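Local coordinates for protein VirX1 (Cyanophage Syn10, PDB 6QGM) that iodinates diverse substrates as a viral halogenase, probably using a flavin cofactor as its tryptophan halogenase relatives do, at residues Glu47-Phe56 with Ser356-Glu367. Residues are numbered along the deposited sequence; the frame is centred on the assembly and turned at random.
Sequences ESTLGHFNKF and STGLLTTHENIE
Ser-48 and Ser-356 meet hydroxyl to hydroxyl in a hydrogen bond, OG to OG at 2.9 Å. A small side chain that can both give and accept suits this buried spot, where Lys-76 also bonds to Ser-356 OG and to the carbonyl of Thr-49. At the other end of the contact Lys-55 forms a weak salt bridge with Glu-367, NZ to OE2 at 3.5 Å; with chi1 at -175° and the rest of the chain stretched out, the lysine runs across the glutamate, and its CD also lies against OE1. Gly-358, having no side chain, lets the carboxylate of Glu-47 come up to its backbone.

VirX1 belongs to the tryptophan halogenases, which have a Rossmann-type nucleotide-binding fold; here strand 46-48, at the edge of a small antiparallel sheet, meets the loop 356-359, and helix 52-59 packs on the start of helix 360-373. The axes of the short helical segments 52-56 and 360-367 approach to 10.2 Å and cross at 44°, and the His-363 ring lies between them. Its chi1 of 46° swings this flat ring toward both His-52 and Phe-53: His-363 NE2 comes 3.6 Å from His-52 CB, while Phe-53 presents CD1 to the imidazole edge to edge. Branched side chains suit the surroundings of the phenyl rings, since their methyls can pack from several sides. Thr-49 CG2 sits over the centre of one Phe-53 face, and Leu-359 CD1 is 3.7 Å from Phe-53 CE1. Leu-50 CD1 meets Leu-360 CD1, and Ile-366 brings CG2 to the edge of the Phe-56 ring, where both residues touch Met-18 of helix 14-26.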
loop_
_atom_site.group_PDB
_atom_site.type_symbol
_atom_site.label_atom_id
_atom_site.label_comp_id
_atom_site.label_asym_id
_atom_site.label_seq_id
_atom_site.Cartn_x
_atom_site.Cartn_y
_atom_site.Cartn_z
ATOM N N GLU B 47 -6.809 37.008 -4.075
ATOM C CA GLU B 47 -6.439 35.568 -4.049
ATOM C C GLU B 47 -7.668 34.705 -4.361
ATOM O O GLU B 47 -8.757 35.048 -3.870
ATOM C CB GLU B 47 -5.933 35.231 -2.657
ATOM C CG GLU B 47 -4.947 34.093 -2.620
ATOM C CD GLU B 47 -4.476 33.807 -1.210
ATOM O OE1 GLU B 47 -4.773 34.641 -0.322
ATOM O OE2 GLU B 47 -3.820 32.758 -1.000
ATOM N N SER B 48 -7.485 33.603 -5.081
ATOM C CA SER B 48 -8.552 32.616 -5.402
ATOM C C SER B 48 -8.487 31.463 -4.394
ATOM O O SER B 48 -7.408 31.222 -3.817
ATOM C CB SER B 48 -8.496 32.142 -6.853
ATOM O OG SER B 48 -7.356 31.370 -7.114
ATOM N N THR B 49 -9.628 30.819 -4.164
ATOM C CA THR B 49 -9.838 29.762 -3.149
ATOM C C THR B 49 -10.133 28.447 -3.872
ATOM O O THR B 49 -10.307 28.460 -5.099
ATOM C CB THR B 49 -10.971 30.169 -2.199
ATOM O OG1 THR B 49 -12.194 30.187 -2.946
ATOM C CG2 THR B 49 -10.755 31.520 -1.536
ATOM N N LEU B 50 -10.176 27.355 -3.117
ATOM C CA LEU B 50 -10.605 26.010 -3.580
ATOM C C LEU B 50 -12.041 25.763 -3.116
ATOM O O LEU B 50 -12.604 26.644 -2.395
ATOM C CB LEU B 50 -9.676 24.981 -2.925
ATOM C CG LEU B 50 -8.214 25.058 -3.333
ATOM C CD1 LEU B 50 -7.327 24.422 -2.269
ATOM C CD2 LEU B 50 -8.037 24.417 -4.695
ATOM N N GLY B 51 -12.594 24.600 -3.502
ATOM C CA GLY B 51 -13.801 24.019 -2.884
ATOM C C GLY B 51 -13.683 23.952 -1.373
ATOM O O GLY B 51 -14.646 24.338 -0.704
ATOM N N HIS B 52 -12.534 23.509 -0.867
ATOM C CA HIS B 52 -12.183 23.366 0.575
ATOM C C HIS B 52 -12.715 24.572 1.372
ATOM O O HIS B 52 -13.205 24.387 2.499
ATOM C CB HIS B 52 -10.641 23.257 0.749
ATOM C CG HIS B 52 -10.028 21.882 0.824
ATOM N ND1 HIS B 52 -9.865 21.060 -0.296
ATOM C CD2 HIS B 52 -9.484 21.211 1.869
ATOM C CE1 HIS B 52 -9.297 19.925 0.073
ATOM N NE2 HIS B 52 -9.058 19.991 1.404
ATOM N N PHE B 53 -12.597 25.773 0.796
ATOM C CA PHE B 53 -12.982 27.081 1.402
ATOM C C PHE B 53 -14.460 27.089 1.790
ATOM O O PHE B 53 -14.812 27.764 2.779
ATOM C CB PHE B 53 -12.692 28.208 0.418
ATOM C CG PHE B 53 -12.740 29.604 0.992
ATOM C CD1 PHE B 53 -11.863 30.005 1.984
ATOM C CD2 PHE B 53 -13.638 30.539 0.510
ATOM C CE1 PHE B 53 -11.891 31.295 2.487
ATOM C CE2 PHE B 53 -13.679 31.822 1.024
ATOM C CZ PHE B 53 -12.801 32.201 2.008
ATOM N N ASN B 54 -15.301 26.377 1.028
ATOM C CA ASN B 54 -16.761 26.288 1.281
ATOM C C ASN B 54 -16.987 25.653 2.666
ATOM O O ASN B 54 -17.884 26.148 3.402
ATOM C CB ASN B 54 -17.496 25.578 0.143
ATOM C CG ASN B 54 -17.575 26.364 -1.142
ATOM O OD1 ASN B 54 -18.374 27.297 -1.250
ATOM N ND2 ASN B 54 -16.776 25.982 -2.127
ATOM N N LYS B 55 -16.206 24.628 3.032
ATOM C CA LYS B 55 -16.307 23.950 4.351
ATOM C C LYS B 55 -16.044 24.977 5.462
ATOM O O LYS B 55 -16.796 24.974 6.457
ATOM C CB LYS B 55 -15.280 22.817 4.476
ATOM C CG LYS B 55 -15.348 21.958 5.725
ATOM C CD LYS B 55 -13.998 21.412 6.125
ATOM C CE LYS B 55 -14.158 20.270 7.096
ATOM N NZ LYS B 55 -12.996 19.354 7.048
ATOM N N PHE B 56 -15.005 25.803 5.303
ATOM C CA PHE B 56 -14.637 26.871 6.262
ATOM C C PHE B 56 -15.833 27.817 6.397
ATOM O O PHE B 56 -16.301 28.062 7.532
ATOM C CB PHE B 56 -13.354 27.589 5.820
ATOM C CG PHE B 56 -12.893 28.667 6.762
ATOM C CD1 PHE B 56 -12.110 28.354 7.860
ATOM C CD2 PHE B 56 -13.273 29.992 6.576
ATOM C CE1 PHE B 56 -11.738 29.337 8.764
ATOM C CE2 PHE B 56 -12.877 30.978 7.466
ATOM C CZ PHE B 56 -12.111 30.646 8.559
ATOM N N SER B 356 -4.541 27.272 -6.989
ATOM C CA SER B 356 -5.319 28.174 -6.103
ATOM C C SER B 356 -5.233 27.645 -4.683
ATOM O O SER B 356 -6.265 27.543 -4.005
ATOM C CB SER B 356 -6.744 28.274 -6.568
ATOM O OG SER B 356 -6.795 28.664 -7.936
ATOM N N THR B 357 -4.019 27.325 -4.273
ATOM C CA THR B 357 -3.693 26.550 -3.050
ATOM C C THR B 357 -3.245 27.541 -1.949
ATOM O O THR B 357 -3.110 27.105 -0.795
ATOM C CB THR B 357 -2.787 25.380 -3.477
ATOM O OG1 THR B 357 -2.458 24.552 -2.370
ATOM C CG2 THR B 357 -1.532 25.805 -4.210
ATOM N N GLY B 358 -3.129 28.834 -2.286
ATOM C CA GLY B 358 -2.822 29.949 -1.365
ATOM C C GLY B 358 -3.318 29.717 0.056
ATOM O O GLY B 358 -2.500 29.608 0.953
ATOM N N LEU B 359 -4.624 29.626 0.259
ATOM C CA LEU B 359 -5.264 29.553 1.604
ATOM C C LEU B 359 -5.246 28.124 2.161
ATOM O O LEU B 359 -5.730 27.963 3.312
ATOM C CB LEU B 359 -6.715 30.056 1.518
ATOM C CG LEU B 359 -6.905 31.574 1.483
ATOM C CD1 LEU B 359 -8.351 31.935 1.804
ATOM C CD2 LEU B 359 -5.971 32.286 2.452
ATOM N N LEU B 360 -4.723 27.127 1.437
ATOM C CA LEU B 360 -4.808 25.691 1.847
ATOM C C LEU B 360 -4.063 25.493 3.171
ATOM O O LEU B 360 -4.648 25.024 4.151
ATOM C CB LEU B 360 -4.195 24.795 0.768
ATOM C CG LEU B 360 -4.221 23.303 1.089
ATOM C CD1 LEU B 360 -5.642 22.759 0.960
ATOM C CD2 LEU B 360 -3.266 22.546 0.173
ATOM N N THR B 361 -2.778 25.823 3.142
ATOM C CA THR B 361 -1.861 25.866 4.307
ATOM C C THR B 361 -2.592 26.482 5.517
ATOM O O THR B 361 -2.213 26.148 6.656
ATOM C CB THR B 361 -0.558 26.560 3.879
ATOM O OG1 THR B 361 0.322 26.581 5.000
ATOM C CG2 THR B 361 -0.764 27.969 3.355
ATOM N N THR B 362 -3.603 27.338 5.296
ATOM C CA THR B 362 -4.312 28.109 6.357
ATOM C C THR B 362 -5.542 27.343 6.878
ATOM O O THR B 362 -5.493 26.971 8.068
ATOM C CB THR B 362 -4.668 29.525 5.894
ATOM O OG1 THR B 362 -3.478 30.106 5.357
ATOM C CG2 THR B 362 -5.231 30.396 6.998
ATOM N N HIS B 363 -6.601 27.136 6.075
ATOM C CA HIS B 363 -7.903 26.606 6.589
ATOM C C HIS B 363 -7.748 25.137 7.000
ATOM O O HIS B 363 -8.437 24.743 7.952
ATOM C CB HIS B 363 -9.117 26.822 5.656
ATOM C CG HIS B 363 -8.900 26.495 4.217
ATOM N ND1 HIS B 363 -9.265 27.364 3.208
ATOM C CD2 HIS B 363 -8.325 25.436 3.608
ATOM C CE1 HIS B 363 -8.938 26.850 2.040
ATOM N NE2 HIS B 363 -8.360 25.667 2.261
ATOM N N GLU B 364 -6.867 24.370 6.348
ATOM C CA GLU B 364 -6.561 22.971 6.723
ATOM C C GLU B 364 -6.007 22.955 8.148
ATOM O O GLU B 364 -6.561 22.230 8.995
ATOM C CB GLU B 364 -5.600 22.340 5.711
ATOM C CG GLU B 364 -4.995 21.017 6.152
ATOM C CD GLU B 364 -5.913 19.809 6.123
ATOM O OE1 GLU B 364 -7.091 19.914 5.646
ATOM O OE2 GLU B 364 -5.446 18.754 6.568
ATOM N N ASN B 365 -4.964 23.730 8.418
ATOM C CA ASN B 365 -4.329 23.789 9.764
ATOM C C ASN B 365 -5.338 24.323 10.790
ATOM O O ASN B 365 -5.326 23.821 11.922
ATOM C CB ASN B 365 -3.015 24.567 9.749
ATOM C CG ASN B 365 -1.885 23.731 9.177
ATOM O OD1 ASN B 365 -2.134 22.666 8.612
ATOM N ND2 ASN B 365 -0.651 24.194 9.317
ATOM N N ILE B 366 -6.194 25.277 10.415
ATOM C CA ILE B 366 -7.214 25.853 11.337
ATOM C C ILE B 366 -8.196 24.743 11.715
ATOM O O ILE B 366 -8.422 24.553 12.923
ATOM C CB ILE B 366 -7.919 27.083 10.731
ATOM C CG1 ILE B 366 -6.964 28.276 10.605
ATOM C CG2 ILE B 366 -9.152 27.439 11.553
ATOM C CD1 ILE B 366 -7.506 29.443 9.825
ATOM N N GLU B 367 -8.736 24.028 10.722
ATOM C CA GLU B 367 -9.746 22.950 10.932
ATOM C C GLU B 367 -9.128 21.805 11.743
ATOM O O GLU B 367 -9.823 21.297 12.638
ATOM C CB GLU B 367 -10.410 22.531 9.629
ATOM C CG GLU B 367 -9.566 21.811 8.615
ATOM C CD GLU B 367 -10.209 21.690 7.228
ATOM O OE1 GLU B 367 -11.069 22.557 6.872
ATOM O OE2 GLU B 367 -9.834 20.726 6.484
#